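PDB 3LTO: mevalonate diphosphate decarboxylase from Legionella pneumophila, which probably catalyses the ATP-dependent decarboxylation of mevalonate diphosphate to isopentenyl diphosphate, a step in isoprenoid and lipid biosynthesis. Local coordinates for residues 29-34 with 150-155; 81-86 with 116-121; 268-273 with 305-310. One frame throughout, in Å; residues are numbered along the deposited sequence.

Interaction 1 of 3, residues 29-34 with 150-155; sequences NSSLSY and SCRSFY. With SO4 (sulfate ion), chain C.
Arg152 NH2 donates to O2 of a bound sulfate at 2.7 Å, the shortest sound polar bond of the contact. It is nearly straight, at 173°, and its acceptor lies in the guanidinium plane at the edge of the group. O1 of the same sulfate is also close to Arg152 NH2, at 2.7 Å, but obliquely. On the strand side, Arg152 NE donates to Ser31 OG at 3.0 Å with an N-H...O angle of 157°. A bend at chi3 (-111°) turns the chain so that NE meets Ser31 while NH2 reaches the anion.

Ser33 packs beside the same arginine, with its CB 3.6 Å from Arg152 NH1. Its hydroxyl is tied to the neighbouring loop through a water, 3.0 Å from Ser33 OG; this water donates to the carbonyl O of Arg152 at 2.8 Å. Both serines face the arginine, whereas Leu32 between them points away and packs on helix 208-224. Backbone bonds from Ser31 to Trp161 and from Ser33 to Ala159 hold the serines in the sheet, and Arg152 leans on Ala159.

Tyr16 N, Met17 N and Ser149 OG also bind the sulfate. The ion is probably from the crystallisation liquor, but the donors gathered here suit an oxyanion: Ser31, itself set by the strand, probably helps fix the rotation of the guanidinium, with NH2 directed at the anion. The arrangement is consistent with a phosphate-binding position, perhaps for the diphosphate substrate.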
loop_
_atom_site.group_PDB
_atom_site.type_symbol
_atom_site.label_atom_id
_atom_site.label_comp_id
_atom_site.label_asym_id
_atom_site.label_seq_id
_atom_site.Cartn_x
_atom_site.Cartn_y
_atom_site.Cartn_z
ATOM N N ASN A 29 11.119 -4.042 -0.163
ATOM C CA ASN A 29 10.926 -4.632 -1.471
ATOM C C ASN A 29 9.767 -5.598 -1.424
ATOM O O ASN A 29 9.366 -6.055 -0.357
ATOM C CB ASN A 29 12.201 -5.322 -1.996
ATOM C CG ASN A 29 12.703 -6.429 -1.090
ATOM O OD1 ASN A 29 13.642 -6.231 -0.314
ATOM N ND2 ASN A 29 12.085 -7.603 -1.186
ATOM N N SER A 30 9.203 -5.873 -2.588
ATOM C CA SER A 30 8.090 -6.788 -2.678
ATOM C C SER A 30 8.576 -8.196 -2.377
ATOM O O SER A 30 9.787 -8.462 -2.334
ATOM C CB SER A 30 7.488 -6.745 -4.081
ATOM O OG SER A 30 6.989 -5.456 -4.376
ATOM N N SER A 31 7.619 -9.092 -2.169
ATOM C CA SER A 31 7.915 -10.490 -1.903
ATOM C C SER A 31 6.866 -11.361 -2.588
ATOM O O SER A 31 5.710 -10.957 -2.739
ATOM C CB SER A 31 7.951 -10.757 -0.392
ATOM O OG SER A 31 6.729 -10.406 0.246
ATOM N N LEU A 32 7.285 -12.546 -3.025
ATOM C CA LEU A 32 6.414 -13.499 -3.710
ATOM C C LEU A 32 6.562 -14.885 -3.079
ATOM O O LEU A 32 7.680 -15.399 -2.957
ATOM C CB LEU A 32 6.789 -13.583 -5.192
ATOM C CG LEU A 32 6.046 -14.631 -6.016
ATOM C CD1 LEU A 32 4.686 -14.101 -6.411
ATOM C CD2 LEU A 32 6.843 -14.963 -7.249
ATOM N N SER A 33 5.445 -15.499 -2.697
ATOM C CA SER A 33 5.511 -16.809 -2.073
ATOM C C SER A 33 4.454 -17.787 -2.565
ATOM O O SER A 33 3.433 -17.393 -3.130
ATOM C CB SER A 33 5.397 -16.666 -0.552
ATOM O OG SER A 33 4.152 -16.087 -0.197
ATOM N N TYR A 34 4.724 -19.071 -2.348
ATOM C CA TYR A 34 3.802 -20.128 -2.728
ATOM C C TYR A 34 3.083 -20.534 -1.447
ATOM O O TYR A 34 3.721 -20.713 -0.410
ATOM C CB TYR A 34 4.559 -21.333 -3.279
ATOM C CG TYR A 34 3.640 -22.439 -3.760
ATOM C CD1 TYR A 34 2.727 -22.211 -4.789
ATOM C CD2 TYR A 34 3.664 -23.703 -3.172
ATOM C CE1 TYR A 34 1.860 -23.210 -5.217
ATOM C CE2 TYR A 34 2.796 -24.709 -3.595
ATOM C CZ TYR A 34 1.899 -24.453 -4.617
ATOM O OH TYR A 34 1.029 -25.435 -5.034
ATOM N N SER A 150 3.312 -13.517 7.549
ATOM C CA SER A 150 1.959 -14.038 7.668
ATOM C C SER A 150 0.896 -13.429 6.756
ATOM O O SER A 150 -0.078 -14.108 6.432
ATOM C CB SER A 150 1.482 -13.959 9.123
ATOM O OG SER A 150 1.141 -12.639 9.482
ATOM N N CYS A 151 1.064 -12.173 6.338
ATOM C CA CYS A 151 0.054 -11.554 5.480
ATOM C C CYS A 151 -0.082 -12.270 4.149
ATOM O O CYS A 151 -1.125 -12.196 3.500
ATOM C CB CYS A 151 0.340 -10.054 5.260
ATOM S SG CYS A 151 1.654 -9.597 4.088
ATOM N N ARG A 152 0.971 -12.978 3.753
ATOM C CA ARG A 152 0.967 -13.727 2.500
ATOM C C ARG A 152 0.210 -15.043 2.596
ATOM O O ARG A 152 -0.113 -15.655 1.571
ATOM C CB ARG A 152 2.391 -14.025 2.051
ATOM C CG ARG A 152 3.099 -12.866 1.415
ATOM C CD ARG A 152 4.355 -13.353 0.735
ATOM N NE ARG A 152 5.551 -12.887 1.409
ATOM C CZ ARG A 152 6.290 -13.613 2.236
ATOM N NH1 ARG A 152 5.964 -14.864 2.506
ATOM N NH2 ARG A 152 7.365 -13.074 2.786
ATOM N N SER A 153 -0.073 -15.488 3.817
ATOM C CA SER A 153 -0.788 -16.750 3.991
ATOM C C SER A 153 -2.299 -16.649 3.782
ATOM O O SER A 153 -2.988 -17.664 3.771
ATOM C CB SER A 153 -0.493 -17.339 5.372
ATOM O OG SER A 153 0.834 -17.838 5.421
ATOM N N PHE A 154 -2.796 -15.426 3.605
ATOM C CA PHE A 154 -4.218 -15.172 3.391
ATOM C C PHE A 154 -4.625 -15.301 1.920
ATOM O O PHE A 154 -5.784 -15.065 1.563
ATOM C CB PHE A 154 -4.570 -13.765 3.894
ATOM C CG PHE A 154 -4.585 -13.650 5.389
ATOM C CD1 PHE A 154 -5.763 -13.853 6.099
ATOM C CD2 PHE A 154 -3.408 -13.424 6.096
ATOM C CE1 PHE A 154 -5.769 -13.841 7.493
ATOM C CE2 PHE A 154 -3.402 -13.411 7.496
ATOM C CZ PHE A 154 -4.584 -13.621 8.192
ATOM N N TYR A 155 -3.672 -15.669 1.070
ATOM C CA TYR A 155 -3.942 -15.807 -0.357
ATOM C C TYR A 155 -3.302 -17.085 -0.871
ATOM O O TYR A 155 -2.345 -17.577 -0.285
ATOM C CB TYR A 155 -3.378 -14.594 -1.105
ATOM C CG TYR A 155 -3.846 -13.282 -0.514
ATOM C CD1 TYR A 155 -5.058 -12.710 -0.902
ATOM C CD2 TYR A 155 -3.109 -12.647 0.488
ATOM C CE1 TYR A 155 -5.529 -11.544 -0.307
ATOM C CE2 TYR A 155 -3.573 -11.477 1.094
ATOM C CZ TYR A 155 -4.786 -10.935 0.691
ATOM O OH TYR A 155 -5.271 -9.803 1.307
HETATM S S SO4 C . 10.280 -14.082 3.819
HETATM O O1 SO4 C . 9.995 -13.493 2.500
HETATM O O2 SO4 C . 9.003 -14.358 4.484
HETATM O O3 SO4 C . 11.035 -15.328 3.627
HETATM O O4 SO4 C . 11.066 -13.169 4.657
HETATM O O HOH W 1 1.436 -17.249 -0.092
#

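Interaction 2 of 3, residues 81-86 with 116-121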
loop_
_atom_site.group_PDB
_atom_site.type_symbol
_atom_site.label_atom_id
_atom_site.label_comp_id
_atom_site.label_asym_id
_atom_site.label_seq_id
_atom_site.Cartn_x
_atom_site.Cartn_y
_atom_site.Cartn_z
ATOM N N VAL A 81 -3.523 -9.004 21.901
ATOM C CA VAL A 81 -3.878 -7.741 22.551
ATOM C C VAL A 81 -4.202 -6.722 21.468
ATOM O O VAL A 81 -5.213 -6.019 21.524
ATOM C CB VAL A 81 -2.706 -7.207 23.415
ATOM C CG1 VAL A 81 -2.990 -5.783 23.884
ATOM C CG2 VAL A 81 -2.486 -8.128 24.620
ATOM N N ARG A 82 -3.326 -6.669 20.472
ATOM C CA ARG A 82 -3.480 -5.762 19.347
ATOM C C ARG A 82 -4.838 -5.996 18.696
ATOM O O ARG A 82 -5.562 -5.048 18.390
ATOM C CB ARG A 82 -2.350 -6.005 18.330
ATOM C CG ARG A 82 -2.524 -5.312 16.981
ATOM C CD ARG A 82 -1.328 -5.574 16.050
ATOM N NE ARG A 82 -0.077 -5.179 16.688
ATOM C CZ ARG A 82 0.915 -6.010 16.998
ATOM N NH1 ARG A 82 0.822 -7.307 16.718
ATOM N NH2 ARG A 82 1.986 -5.548 17.631
ATOM N N LEU A 83 -5.184 -7.261 18.494
ATOM C CA LEU A 83 -6.456 -7.592 17.863
ATOM C C LEU A 83 -7.639 -7.227 18.753
ATOM O O LEU A 83 -8.651 -6.727 18.271
ATOM C CB LEU A 83 -6.491 -9.083 17.485
ATOM C CG LEU A 83 -5.422 -9.477 16.456
ATOM C CD1 LEU A 83 -5.477 -10.971 16.182
ATOM C CD2 LEU A 83 -5.636 -8.696 15.168
ATOM N N LYS A 84 -7.504 -7.455 20.053
ATOM C CA LYS A 84 -8.581 -7.134 20.978
ATOM C C LYS A 84 -8.832 -5.632 21.019
ATOM O O LYS A 84 -9.978 -5.182 21.093
ATOM C CB LYS A 84 -8.252 -7.645 22.381
ATOM C CG LYS A 84 -8.218 -9.153 22.488
ATOM C CD LYS A 84 -8.077 -9.602 23.934
ATOM C CE LYS A 84 -6.773 -9.118 24.557
ATOM N NZ LYS A 84 -6.616 -9.679 25.925
ATOM N N GLU A 85 -7.758 -4.856 20.966
ATOM C CA GLU A 85 -7.893 -3.407 20.986
ATOM C C GLU A 85 -8.548 -2.928 19.693
ATOM O O GLU A 85 -9.329 -1.982 19.702
ATOM C CB GLU A 85 -6.521 -2.753 21.178
ATOM C CG GLU A 85 -5.813 -3.263 22.422
ATOM C CD GLU A 85 -4.438 -2.668 22.620
ATOM O OE1 GLU A 85 -3.709 -2.476 21.620
ATOM O OE2 GLU A 85 -4.085 -2.409 23.787
ATOM N N TYR A 86 -8.240 -3.592 18.584
ATOM C CA TYR A 86 -8.829 -3.214 17.301
ATOM C C TYR A 86 -10.355 -3.340 17.387
ATOM O O TYR A 86 -11.085 -2.522 16.831
ATOM C CB TYR A 86 -8.290 -4.116 16.184
ATOM C CG TYR A 86 -8.950 -3.908 14.834
ATOM C CD1 TYR A 86 -8.668 -2.787 14.056
ATOM C CD2 TYR A 86 -9.857 -4.843 14.335
ATOM C CE1 TYR A 86 -9.275 -2.600 12.806
ATOM C CE2 TYR A 86 -10.471 -4.670 13.091
ATOM C CZ TYR A 86 -10.174 -3.548 12.330
ATOM O OH TYR A 86 -10.773 -3.383 11.100
ATOM N N ALA A 116 -3.278 -17.748 11.634
ATOM C CA ALA A 116 -4.312 -18.516 12.343
ATOM C C ALA A 116 -4.847 -17.716 13.532
ATOM O O ALA A 116 -6.052 -17.638 13.743
ATOM C CB ALA A 116 -3.742 -19.849 12.838
ATOM N N LEU A 117 -3.947 -17.130 14.314
ATOM C CA LEU A 117 -4.361 -16.331 15.456
ATOM C C LEU A 117 -5.230 -15.164 14.981
ATOM O O LEU A 117 -6.258 -14.858 15.582
ATOM C CB LEU A 117 -3.142 -15.778 16.209
ATOM C CG LEU A 117 -3.467 -14.816 17.363
ATOM C CD1 LEU A 117 -4.472 -15.453 18.314
ATOM C CD2 LEU A 117 -2.187 -14.464 18.111
ATOM N N THR A 118 -4.812 -14.510 13.903
ATOM C CA THR A 118 -5.574 -13.386 13.385
ATOM C C THR A 118 -6.989 -13.816 13.006
ATOM O O THR A 118 -7.964 -13.168 13.376
ATOM C CB THR A 118 -4.904 -12.768 12.144
ATOM O OG1 THR A 118 -3.602 -12.282 12.488
ATOM C CG2 THR A 118 -5.753 -11.617 11.617
ATOM N N LYS A 119 -7.085 -14.914 12.266
ATOM C CA LYS A 119 -8.372 -15.443 11.826
ATOM C C LYS A 119 -9.257 -15.863 12.993
ATOM O O LYS A 119 -10.442 -15.520 13.035
ATOM C CB LYS A 119 -8.146 -16.627 10.871
ATOM C CG LYS A 119 -7.391 -16.214 9.621
ATOM C CD LYS A 119 -6.892 -17.394 8.798
ATOM C CE LYS A 119 -8.002 -18.084 8.026
ATOM N NZ LYS A 119 -7.439 -19.054 7.039
ATOM N N CYS A 120 -8.689 -16.593 13.947
ATOM C CA CYS A 120 -9.472 -17.033 15.095
ATOM C C CYS A 120 -9.932 -15.852 15.964
ATOM O O CYS A 120 -11.090 -15.797 16.377
ATOM C CB CYS A 120 -8.660 -18.009 15.942
ATOM S SG CYS A 120 -9.625 -18.871 17.197
ATOM N N ALA A 121 -9.032 -14.910 16.235
ATOM C CA ALA A 121 -9.382 -13.756 17.061
ATOM C C ALA A 121 -10.430 -12.905 16.353
ATOM O O ALA A 121 -11.337 -12.356 16.989
ATOM C CB ALA A 121 -8.129 -12.916 17.375
#
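Leu83 reaches from helix 81-86 onto helix 116-121: its CB points toward that helix and already lies 4.2 Å from Ala121 CB. The next atom, CG, stands beside the backbone N and anti to the carbonyl carbon (chi1 -63°), and with chi2 extended (177°) these torsions bring CD1 onto the partner helix, where it does most of the touching. Leu83 CD1 presses on Ala121 CB at 3.5 Å, tighter than usual for two carbons, and sits 3.7 Å from Thr118 CA. Leu117 is the third neighbour, its carbonyl O 4.0 Å and its CG 4.5 Å from Leu83 CD1. One methyl thus meets Ala121 CB and the backbone of Leu117 and Thr118, within about one turn, while the Leu83 side chain also touches Leu142 of helix 136-144.

The segment axes come within 10.3 Å and cross at -31°, running in broadly the same direction. The polar end of Thr118 is engaged outside the segments: OG1 is hydrogen-bonded to His79 NE2, on helix 71-87. Ala121 and Leu117 also pack on Leu45 and Val43 of strand 31-47. The contact is therefore held by apolar shape and dispersion, with the small side chain of Ala121 admitting the leucine tip.

Interaction 3 of 3, residues 268-273 with 305-310; sequences EKFWNE and SDHLVG
Aromatic contact comes first, because Phe270 and His307 are the pair that meets here. Phe270 CD1 lies 4.0 Å from His307 CE1 and 4.2 Å from His307 ND1, so one ring carbon of Phe270 meets the ND1-CE1 side of the imidazole. The ring centroids are 5.9 Å apart and the planes stand at 78°, and each ring approaches the other obliquely. Phe270 gets there by holding CG anti to its own backbone nitrogen (chi1 -176°), which helps bridge the 9.2 Å between the CA atoms of Phe270 and His307. Phe303 meets both rings, edge-to-face with Phe270 and with its plane at about 30° to that of His307.

Apolar packing adds to the interface. Leu299 touches Phe270, Val266 lies against His307 and Ile263 against Leu308, so the seam runs along both helices.

Electrostatics are weak and indirect. Glu273 OE1 is 5.6 Å from His307 NE2, too long for a bond, although the carboxylate might slightly favour a protonated imidazole. Glu273 OE2 and Asp306 OD2, groups of like charge, stay 6.7 Å apart.

In the fold, the contact joins helix 258-274 to helix 297-308, with a wider pi-type turn at 305-308. Counting strands 177-182, 279-281, 288-292 and 313-314, these helices occupy the two alpha positions of a beta-alpha-beta-beta-alpha-beta order, with further helices inserted. Side-by-side packing of two such helices is characteristic of the ferredoxin-like C-terminal domain of the GHMP family.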
loop_
_atom_site.group_PDB
_atom_site.type_symbol
_atom_site.label_atom_id
_atom_site.label_comp_id
_atom_site.label_asym_id
_atom_site.label_seq_id
_atom_site.Cartn_x
_atom_site.Cartn_y
_atom_site.Cartn_z
ATOM N N GLU A 268 22.455 -29.233 -8.551
ATOM C CA GLU A 268 22.940 -28.559 -9.750
ATOM C C GLU A 268 23.346 -29.590 -10.794
ATOM O O GLU A 268 22.946 -29.500 -11.953
ATOM C CB GLU A 268 24.141 -27.674 -9.429
ATOM C CG GLU A 268 23.849 -26.519 -8.526
ATOM C CD GLU A 268 25.061 -25.631 -8.325
ATOM O OE1 GLU A 268 26.072 -26.109 -7.772
ATOM O OE2 GLU A 268 25.001 -24.454 -8.727
ATOM N N LYS A 269 24.148 -30.565 -10.376
ATOM C CA LYS A 269 24.598 -31.612 -11.283
ATOM C C LYS A 269 23.387 -32.363 -11.823
ATOM O O LYS A 269 23.354 -32.729 -12.995
ATOM C CB LYS A 269 25.537 -32.589 -10.563
ATOM C CG LYS A 269 26.916 -32.030 -10.227
ATOM C CD LYS A 269 27.724 -33.039 -9.407
ATOM C CE LYS A 269 29.116 -32.528 -9.050
ATOM N NZ LYS A 269 29.993 -32.387 -10.250
ATOM N N PHE A 270 22.394 -32.597 -10.963
ATOM C CA PHE A 270 21.180 -33.295 -11.385
ATOM C C PHE A 270 20.523 -32.499 -12.509
ATOM O O PHE A 270 20.137 -33.065 -13.525
ATOM C CB PHE A 270 20.194 -33.439 -10.220
ATOM C CG PHE A 270 18.966 -34.240 -10.563
ATOM C CD1 PHE A 270 19.012 -35.635 -10.598
ATOM C CD2 PHE A 270 17.762 -33.603 -10.865
ATOM C CE1 PHE A 270 17.879 -36.385 -10.927
ATOM C CE2 PHE A 270 16.626 -34.348 -11.195
ATOM C CZ PHE A 270 16.686 -35.739 -11.224
ATOM N N TRP A 271 20.413 -31.184 -12.314
ATOM C CA TRP A 271 19.813 -30.280 -13.297
ATOM C C TRP A 271 20.566 -30.291 -14.633
ATOM O O TRP A 271 19.948 -30.258 -15.699
ATOM C CB TRP A 271 19.795 -28.834 -12.767
ATOM C CG TRP A 271 18.443 -28.325 -12.296
ATOM C CD1 TRP A 271 17.991 -28.264 -11.009
ATOM C CD2 TRP A 271 17.394 -27.781 -13.114
ATOM N NE1 TRP A 271 16.733 -27.712 -10.972
ATOM C CE2 TRP A 271 16.342 -27.406 -12.249
ATOM C CE3 TRP A 271 17.245 -27.571 -14.492
ATOM C CZ2 TRP A 271 15.148 -26.831 -12.718
ATOM C CZ3 TRP A 271 16.052 -26.997 -14.962
ATOM C CH2 TRP A 271 15.024 -26.635 -14.075
ATOM N N ASN A 272 21.896 -30.321 -14.571
ATOM C CA ASN A 272 22.718 -30.327 -15.782
ATOM C C ASN A 272 22.522 -31.622 -16.552
ATOM O O ASN A 272 22.429 -31.627 -17.779
ATOM C CB ASN A 272 24.198 -30.177 -15.427
ATOM C CG ASN A 272 24.498 -28.876 -14.713
ATOM O OD1 ASN A 272 24.115 -27.800 -15.169
ATOM N ND2 ASN A 272 25.198 -28.968 -13.591
ATOM N N GLU A 273 22.461 -32.715 -15.805
ATOM C CA GLU A 273 22.289 -34.049 -16.352
ATOM C C GLU A 273 20.907 -34.261 -16.973
ATOM O O GLU A 273 20.799 -34.688 -18.117
ATOM C CB GLU A 273 22.508 -35.083 -15.241
ATOM C CG GLU A 273 22.399 -36.532 -15.693
ATOM C CD GLU A 273 22.049 -37.480 -14.554
ATOM O OE1 GLU A 273 22.679 -37.397 -13.478
ATOM O OE2 GLU A 273 21.141 -38.316 -14.738
ATOM N N SER A 305 15.127 -40.834 -4.652
ATOM C CA SER A 305 15.678 -42.179 -4.639
ATOM C C SER A 305 17.184 -42.166 -4.855
ATOM O O SER A 305 17.939 -42.725 -4.060
ATOM C CB SER A 305 15.026 -43.035 -5.736
ATOM O OG SER A 305 13.631 -43.198 -5.520
ATOM N N ASP A 306 17.618 -41.512 -5.926
ATOM C CA ASP A 306 19.033 -41.478 -6.264
ATOM C C ASP A 306 19.949 -40.566 -5.448
ATOM O O ASP A 306 21.161 -40.786 -5.428
ATOM C CB ASP A 306 19.221 -41.159 -7.758
ATOM C CG ASP A 306 18.601 -42.205 -8.667
ATOM O OD1 ASP A 306 18.403 -43.355 -8.224
ATOM O OD2 ASP A 306 18.320 -41.882 -9.839
ATOM N N HIS A 307 19.406 -39.556 -4.774
ATOM C CA HIS A 307 20.281 -38.662 -4.019
ATOM C C HIS A 307 19.877 -38.244 -2.607
ATOM O O HIS A 307 20.693 -37.687 -1.880
ATOM C CB HIS A 307 20.568 -37.397 -4.838
ATOM C CG HIS A 307 21.167 -37.667 -6.182
ATOM N ND1 HIS A 307 20.404 -37.816 -7.319
ATOM C CD2 HIS A 307 22.455 -37.821 -6.572
ATOM C CE1 HIS A 307 21.194 -38.048 -8.353
ATOM N NE2 HIS A 307 22.444 -38.056 -7.927
ATOM N N LEU A 308 18.638 -38.506 -2.207
ATOM C CA LEU A 308 18.181 -38.116 -0.869
ATOM C C LEU A 308 18.119 -39.266 0.127
ATOM O O LEU A 308 18.609 -39.156 1.252
ATOM C CB LEU A 308 16.810 -37.450 -0.968
ATOM C CG LEU A 308 16.744 -35.921 -0.985
ATOM C CD1 LEU A 308 18.038 -35.323 -1.503
ATOM C CD2 LEU A 308 15.554 -35.492 -1.827
ATOM N N VAL A 309 17.506 -40.366 -0.289
ATOM C CA VAL A 309 17.379 -41.540 0.560
ATOM C C VAL A 309 18.739 -42.000 1.075
ATOM O O VAL A 309 19.697 -42.130 0.305
ATOM C CB VAL A 309 16.728 -42.691 -0.211
ATOM C CG1 VAL A 309 16.762 -43.954 0.617
ATOM C CG2 VAL A 309 15.300 -42.316 -0.577
ATOM N N GLY A 310 18.819 -42.232 2.380
ATOM C CA GLY A 310 20.063 -42.684 2.974
ATOM C C GLY A 310 21.061 -41.581 3.266
ATOM O O GLY A 310 22.092 -41.829 3.893
#

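Interactions 1 and 2 belong to the N-terminal family region and are both buried, and both draw on strand 31-47: interaction 1 directly, interaction 2 because its helix 110-129 packs on that strand. They touch where Phe154 CE1 meets Lys119 CG at 3.6 Å. Their chemistry differs sharply: the first is polar and gathered round an anion, the second apolar. Interaction 3 is partly buried and lies in the C-terminal region, with its centre about 44 Å from that of interaction 2 and about 30 Å from that of interaction 1. It differs from both in chemistry, since two rings meeting obliquely carry it.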